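Local coordinates for citrate lyase (PDB 3QLL), which is a putative citrate lyase beta subunit, similar to CitE, that probably binds magnesium and may act as a lyase, at residues K83-A86 / R87-I91; D119-A122 / L123-G127; H233-S236 / G237-E241. All coordinates share one frame; numbering follows the deposited sequence.

Contact 1 (K83-A86 / R87-I91); sequences KEQA and RQKAI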
loop_
_atom_site.group_PDB
_atom_site.type_symbol
_atom_site.label_atom_id
_atom_site.label_comp_id
_atom_site.label_asym_id
_atom_site.label_seq_id
_atom_site.Cartn_x
_atom_site.Cartn_y
_atom_site.Cartn_z
ATOM N N LYS A 83 -3.773 34.478 16.030
ATOM C CA LYS A 83 -4.078 33.268 16.805
ATOM C C LYS A 83 -4.808 33.623 18.112
ATOM O O LYS A 83 -5.758 32.957 18.496
ATOM C CB LYS A 83 -2.812 32.426 17.103
ATOM C CG LYS A 83 -2.053 31.870 15.913
ATOM C CD LYS A 83 -2.816 30.798 15.180
ATOM C CE LYS A 83 -2.010 30.319 13.996
ATOM N NZ LYS A 83 -2.698 29.261 13.223
ATOM N N GLU A 84 -4.348 34.672 18.790
ATOM C CA GLU A 84 -5.016 35.081 20.019
ATOM C C GLU A 84 -6.403 35.641 19.716
ATOM O O GLU A 84 -7.392 35.291 20.368
ATOM C CB GLU A 84 -4.190 36.104 20.792
ATOM C CG GLU A 84 -4.772 36.426 22.155
ATOM C CD GLU A 84 -4.585 35.317 23.180
ATOM O OE1 GLU A 84 -3.444 34.823 23.340
ATOM O OE2 GLU A 84 -5.579 34.914 23.820
ATOM N N GLN A 85 -6.454 36.544 18.742
ATOM C CA GLN A 85 -7.712 37.069 18.243
ATOM C C GLN A 85 -8.684 35.901 17.920
ATOM O O GLN A 85 -9.706 35.741 18.586
ATOM C CB GLN A 85 -7.463 37.907 16.990
ATOM C CG GLN A 85 -8.683 38.639 16.469
ATOM C CD GLN A 85 -8.963 39.894 17.297
ATOM O OE1 GLN A 85 -8.190 40.856 17.274
ATOM N NE2 GLN A 85 -10.062 39.878 18.044
ATOM N N ALA A 86 -8.291 35.029 16.979
ATOM C CA ALA A 86 -9.133 33.912 16.467
ATOM C C ALA A 86 -9.573 32.974 17.588
ATOM O O ALA A 86 -10.691 32.452 17.603
ATOM C CB ALA A 86 -8.371 33.131 15.413
ATOM N N ARG A 87 -8.654 32.741 18.503
ATOM C CA ARG A 87 -8.881 31.923 19.679
ATOM C C ARG A 87 -10.124 32.336 20.464
ATOM O O ARG A 87 -11.065 31.553 20.608
ATOM C CB ARG A 87 -7.654 31.974 20.585
ATOM C CG ARG A 87 -7.636 31.037 21.761
ATOM C CD ARG A 87 -6.239 31.078 22.411
ATOM N NE ARG A 87 -5.246 30.531 21.496
ATOM C CZ ARG A 87 -4.100 31.115 21.168
ATOM N NH1 ARG A 87 -3.755 32.281 21.697
ATOM N NH2 ARG A 87 -3.281 30.510 20.319
ATOM N N GLN A 88 -10.126 33.570 20.979
ATOM C CA GLN A 88 -11.199 33.997 21.883
ATOM C C GLN A 88 -12.627 34.206 21.309
ATOM O O GLN A 88 -13.614 33.978 21.989
ATOM C CB GLN A 88 -10.752 35.255 22.595
ATOM C CG GLN A 88 -9.609 34.972 23.533
ATOM C CD GLN A 88 -8.795 36.212 23.869
ATOM O OE1 GLN A 88 -8.524 37.059 23.011
ATOM N NE2 GLN A 88 -8.339 36.278 25.119
ATOM N N LYS A 89 -12.734 34.605 20.065
ATOM C CA LYS A 89 -14.019 34.509 19.378
ATOM C C LYS A 89 -14.660 33.126 19.420
ATOM O O LYS A 89 -15.857 32.967 19.709
ATOM C CB LYS A 89 -13.866 34.936 17.957
ATOM C CG LYS A 89 -13.554 36.387 17.896
ATOM C CD LYS A 89 -13.372 36.836 16.490
ATOM C CE LYS A 89 -13.084 38.312 16.490
ATOM N NZ LYS A 89 -12.854 38.895 15.127
ATOM N N ALA A 90 -13.860 32.142 19.030
ATOM C CA ALA A 90 -14.355 30.790 18.980
ATOM C C ALA A 90 -14.802 30.359 20.371
ATOM O O ALA A 90 -15.843 29.716 20.527
ATOM C CB ALA A 90 -13.320 29.826 18.376
ATOM N N ILE A 91 -14.035 30.721 21.393
ATOM C CA ILE A 91 -14.439 30.406 22.755
ATOM C C ILE A 91 -15.826 30.999 23.114
ATOM O O ILE A 91 -16.612 30.349 23.809
ATOM C CB ILE A 91 -13.377 30.903 23.761
ATOM C CG1 ILE A 91 -11.977 30.414 23.360
ATOM C CG2 ILE A 91 -13.713 30.450 25.181
ATOM C CD1 ILE A 91 -11.685 29.014 23.745
#
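Arg87 and Glu84, three residues apart on the helix 83-91, meet in a salt bridge. Arg87 CB rests against the carbonyl oxygens of the preceding turn, 3.0 Å from Lys83 O and a little farther from Glu84 O. CG stands opposite the backbone N (chi1 -172°), and CD comes near Glu84 OE2. A bend at chi3 (-66°) then folds the guanidinium back over the first turn, where Lys83 O lies over the centre of one of its faces, 3.6 Å from Arg87 CZ. Arg87 NH1 reaches Glu84 OE1 at 3.0 Å; the carboxylate sits at the guanidinium edge with its plane turned 72° from that of the arginine. Arg87 NH2 passes 3.8 Å from Lys83 CB.

In this TIM-barrel fold the helix follows strand 69-73 and packs against helix 114-125. The remaining guanidinium nitrogens face that neighbour: NE is modelled implausibly close to Asp119 OD1 and NH2 pairs with Glu118 OE1, so acidic groups of two helices surround the guanidinium. Lys83 leads away from this pair, its NZ bonding to Asn109 OD1 and to loop carbonyls including Leu74 O. Underneath, Arg87 N donates to Lys83 O at 2.9 Å and Gln88 N to Glu84 O at 3.3 Å. On the exposed side Gln85 NE2 approaches Lys89 CE at 3.7 Å, the two chains crossing at a slant.

Contact 2 (D119-A122 / L123-G127); sequences DIHA and LLECG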
loop_
_atom_site.group_PDB
_atom_site.type_symbol
_atom_site.label_atom_id
_atom_site.label_comp_id
_atom_site.label_asym_id
_atom_site.label_seq_id
_atom_site.Cartn_x
_atom_site.Cartn_y
_atom_site.Cartn_z
ATOM N N ASP A 119 -4.454 27.385 22.917
ATOM C CA ASP A 119 -5.804 27.029 22.510
ATOM C C ASP A 119 -6.415 26.058 23.535
ATOM O O ASP A 119 -7.577 26.178 23.921
ATOM C CB ASP A 119 -5.824 26.408 21.114
ATOM C CG ASP A 119 -5.413 27.400 20.028
ATOM O OD1 ASP A 119 -5.619 28.623 20.215
ATOM O OD2 ASP A 119 -4.946 26.962 18.950
ATOM N N ILE A 120 -5.631 25.064 23.935
ATOM C CA ILE A 120 -6.089 24.074 24.896
ATOM C C ILE A 120 -6.295 24.715 26.266
ATOM O O ILE A 120 -7.274 24.433 26.957
ATOM C CB ILE A 120 -5.109 22.856 24.968
ATOM C CG1 ILE A 120 -5.187 22.101 23.634
ATOM C CG2 ILE A 120 -5.444 21.939 26.147
ATOM C CD1 ILE A 120 -4.147 21.037 23.440
ATOM N N HIS A 121 -5.371 25.580 26.655
ATOM C CA HIS A 121 -5.499 26.316 27.913
ATOM C C HIS A 121 -6.789 27.117 27.948
ATOM O O HIS A 121 -7.567 27.055 28.897
ATOM C CB HIS A 121 -4.312 27.243 28.100
ATOM C CG HIS A 121 -4.251 27.847 29.466
ATOM N ND1 HIS A 121 -5.006 27.375 30.520
ATOM C CD2 HIS A 121 -3.509 28.862 29.963
ATOM C CE1 HIS A 121 -4.731 28.076 31.606
ATOM N NE2 HIS A 121 -3.825 28.984 31.294
ATOM N N ALA A 122 -6.990 27.904 26.905
ATOM C CA ALA A 122 -8.209 28.694 26.801
ATOM C C ALA A 122 -9.462 27.806 26.868
ATOM O O ALA A 122 -10.386 28.106 27.628
ATOM C CB ALA A 122 -8.194 29.524 25.525
ATOM N N LEU A 123 -9.451 26.682 26.147
ATOM C CA LEU A 123 -10.571 25.742 26.167
ATOM C C LEU A 123 -10.879 25.220 27.573
ATOM O O LEU A 123 -12.030 25.244 28.017
ATOM C CB LEU A 123 -10.312 24.551 25.216
ATOM C CG LEU A 123 -10.552 24.820 23.726
ATOM C CD1 LEU A 123 -10.287 23.591 22.873
ATOM C CD2 LEU A 123 -11.958 25.387 23.476
ATOM N N LEU A 124 -9.839 24.823 28.298
ATOM C CA LEU A 124 -10.018 24.214 29.602
ATOM C C LEU A 124 -10.484 25.217 30.663
ATOM O O LEU A 124 -11.112 24.832 31.654
ATOM C CB LEU A 124 -8.724 23.535 30.040
ATOM C CG LEU A 124 -8.304 22.387 29.125
ATOM C CD1 LEU A 124 -6.894 21.948 29.499
ATOM C CD2 LEU A 124 -9.290 21.234 29.215
ATOM N N GLU A 125 -10.204 26.498 30.427
ATOM C CA GLU A 125 -10.574 27.565 31.354
ATOM C C GLU A 125 -12.031 28.011 31.202
ATOM O O GLU A 125 -12.800 27.949 32.163
ATOM C CB GLU A 125 -9.659 28.781 31.163
ATOM C CG GLU A 125 -9.927 29.905 32.160
ATOM C CD GLU A 125 -8.769 30.127 33.112
ATOM O OE1 GLU A 125 -7.839 29.288 33.119
ATOM O OE2 GLU A 125 -8.793 31.120 33.872
ATOM N N CYS A 126 -12.379 28.528 30.023
ATOM C CA CYS A 126 -13.700 29.132 29.826
ATOM C C CYS A 126 -14.801 28.086 29.666
ATOM O O CYS A 126 -15.912 28.412 29.244
ATOM C CB CYS A 126 -13.678 30.116 28.649
ATOM S SG CYS A 126 -15.020 31.347 28.609
ATOM N N GLY A 127 -14.484 26.824 29.961
ATOM C CA GLY A 127 -15.526 25.844 30.201
ATOM C C GLY A 127 -16.121 25.163 28.979
ATOM O O GLY A 127 -16.603 24.031 29.073
#
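Leu123 N donates to Asp119 O at 3.0 Å and Leu124 N to Ile120 O at 2.9 Å, part of the i to i+4 ladder of helix 114-125, whose bond from Cys126 N to Ala122 O is nearly straight (3.1 Å, N-H...O 171°) and in which Glu125 N bonds to His121 O and also, weakly, to Ala122 O, just before Cys126 leaves helical geometry.

Ile120 and Leu124 lie side by side and point the same way. The Ile120 CG2 branch, set opposite its backbone N, meets Leu124 CD1 at 3.7 Å, while Leu124 CG packs 3.2 Å from Ile120 O. This is the last part of the helix in the beta-alpha-beta unit that runs from strand 104-107 to strand 132-135 of the barrel. Ile120 also touches Leu147 and Leu150 of helix 141-150, whereas Ala122 and Leu123 touch Ile91 of helix 83-91.

On the exposed side His121 and Glu125 run alongside each other. His121 CE1 comes 3.7 Å from Glu125 OE1, with ring and carboxylate planes 81° apart and the oxygen approaching the ring obliquely. Buried Asp119 accepts from Asn109 ND2 through OD2, while OD1 faces the Arg87 guanidinium.

Contact 3 (H233-S236 / G237-E241); sequences HDVS and GLQSE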
loop_
_atom_site.group_PDB
_atom_site.type_symbol
_atom_site.label_atom_id
_atom_site.label_comp_id
_atom_site.label_asym_id
_atom_site.label_seq_id
_atom_site.Cartn_x
_atom_site.Cartn_y
_atom_site.Cartn_z
ATOM N N HIS A 233 -13.035 26.594 -8.467
ATOM C CA HIS A 233 -13.587 26.860 -9.785
ATOM C C HIS A 233 -13.747 25.596 -10.608
ATOM O O HIS A 233 -14.579 25.554 -11.502
ATOM C CB HIS A 233 -12.731 27.867 -10.530
ATOM C CG HIS A 233 -12.675 29.190 -9.853
ATOM N ND1 HIS A 233 -13.785 29.767 -9.277
ATOM C CD2 HIS A 233 -11.653 30.053 -9.657
ATOM C CE1 HIS A 233 -13.447 30.928 -8.747
ATOM N NE2 HIS A 233 -12.160 31.126 -8.966
ATOM N N ASP A 234 -12.949 24.575 -10.302
ATOM C CA ASP A 234 -13.020 23.298 -11.001
ATOM C C ASP A 234 -14.046 22.368 -10.356
ATOM O O ASP A 234 -13.680 21.340 -9.740
ATOM C CB ASP A 234 -11.622 22.644 -11.034
ATOM C CG ASP A 234 -11.613 21.292 -11.743
ATOM O OD1 ASP A 234 -12.545 21.012 -12.523
ATOM O OD2 ASP A 234 -10.649 20.525 -11.571
ATOM N N VAL A 235 -15.323 22.656 -10.603
ATOM C CA VAL A 235 -16.426 21.814 -10.121
ATOM C C VAL A 235 -16.353 20.351 -10.650
ATOM O O VAL A 235 -16.654 19.406 -9.925
ATOM C CB VAL A 235 -17.810 22.466 -10.477
ATOM C CG1 VAL A 235 -17.936 22.689 -11.984
ATOM C CG2 VAL A 235 -18.997 21.681 -9.931
ATOM N N SER A 236 -15.925 20.166 -11.893
ATOM C CA SER A 236 -15.676 18.827 -12.418
ATOM C C SER A 236 -14.656 18.055 -11.541
ATOM O O SER A 236 -14.886 16.906 -11.193
ATOM C CB SER A 236 -15.209 18.896 -13.864
ATOM O OG SER A 236 -14.939 17.582 -14.305
ATOM N N GLY A 237 -13.513 18.669 -11.229
ATOM C CA GLY A 237 -12.515 18.018 -10.392
ATOM C C GLY A 237 -13.027 17.651 -9.012
ATOM O O GLY A 237 -12.749 16.569 -8.504
ATOM N N LEU A 238 -13.888 18.490 -8.464
ATOM C CA LEU A 238 -14.478 18.245 -7.170
ATOM C C LEU A 238 -15.386 17.026 -7.197
ATOM O O LEU A 238 -15.345 16.190 -6.286
ATOM C CB LEU A 238 -15.289 19.462 -6.723
ATOM C CG LEU A 238 -16.140 19.308 -5.461
ATOM C CD1 LEU A 238 -15.239 18.984 -4.246
ATOM C CD2 LEU A 238 -17.035 20.494 -5.215
ATOM N N GLN A 239 -16.221 16.947 -8.233
ATOM C CA GLN A 239 -17.140 15.824 -8.442
ATOM C C GLN A 239 -16.431 14.479 -8.606
ATOM O O GLN A 239 -16.828 13.472 -8.023
ATOM C CB GLN A 239 -18.039 16.082 -9.669
ATOM C CG GLN A 239 -19.101 17.155 -9.460
ATOM C CD GLN A 239 -19.874 17.539 -10.717
ATOM O OE1 GLN A 239 -19.485 17.185 -11.854
ATOM N NE2 GLN A 239 -20.916 18.353 -10.542
ATOM N N SER A 240 -15.415 14.489 -9.451
ATOM C CA SER A 240 -14.598 13.338 -9.736
ATOM C C SER A 240 -13.896 12.816 -8.459
ATOM O O SER A 240 -13.934 11.604 -8.182
ATOM C CB SER A 240 -13.583 13.664 -10.818
ATOM O OG SER A 240 -12.751 12.552 -11.077
ATOM N N GLU A 241 -13.242 13.724 -7.711
ATOM C CA GLU A 241 -12.514 13.359 -6.485
ATOM C C GLU A 241 -13.476 12.798 -5.436
ATOM O O GLU A 241 -13.164 11.772 -4.748
ATOM C CB GLU A 241 -11.701 14.546 -5.917
ATOM C CG GLU A 241 -10.838 14.168 -4.714
ATOM C CD GLU A 241 -9.829 15.256 -4.280
ATOM O OE1 GLU A 241 -10.061 15.938 -3.256
ATOM O OE2 GLU A 241 -8.782 15.405 -4.976
#
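Asp234 is the N-cap of helix 235-248, its side chain accepting from Gly237 N. With CG opposite the backbone N, its carboxylate swings back over the first turn, and Asp234 OD1 takes the Gly237 N-H at 2.8 Å from Gly237 N (N-H...O 160°). The donor arrives from above the carboxylate plane, 61° out of it. Asp234 OD2 lies beside Gly237 CA at 3.3 Å, a tight fit against a residue that carries no side chain. The same aspartate accepts through its backbone, Asp234 O from Leu238 N at 3.1 Å, and is the centre of an inverse gamma turn.

Next along the helix, Val235 and Gln239, one turn apart, lie side by side and point the same way. Val235 holds CG1 between its backbone N and carbonyl carbon (chi1 58°), which leaves Val235 CG2 as the branch that meets Gln239 NE2, at 3.9 Å. Gln239 is extended beyond CG, and Gln239 CG passes 3.4 Å from Val235 O, which accepts from Gln239 N at 3.0 Å.

The helix joins strand 224-226 to strand 252-255 in a beta-alpha-beta unit. Leu238, the buried side chain here, packs on Phe229 and on Thr263 of helix 261-267, and Gln239 touches Thr263 and Leu267 of that same helix.

Contacts 1 and 2 are neighbours, with centres about 11 Å apart, on consecutive helices of the eight-stranded parallel barrel. Apolar packing joins their later residues: Ile91 CG2 meets Cys126 CB at 3.5 Å and Ile91 CD1 meets Leu123 CD2 at 3.6 Å. Asn109 bridges the two. Both lie near the predicted substrate-binding Arg107, whose side chain is about 8 Å from those of Lys83 and Asp119. The side chain of Lys83 is also about 11 Å from that of Glu165, a predicted magnesium ligand. Contact 3 lies away from these sites, its centre about 33 Å from that of contact 1 and about 38 Å from that of contact 2, which lies on the opposite side of the chain's centre.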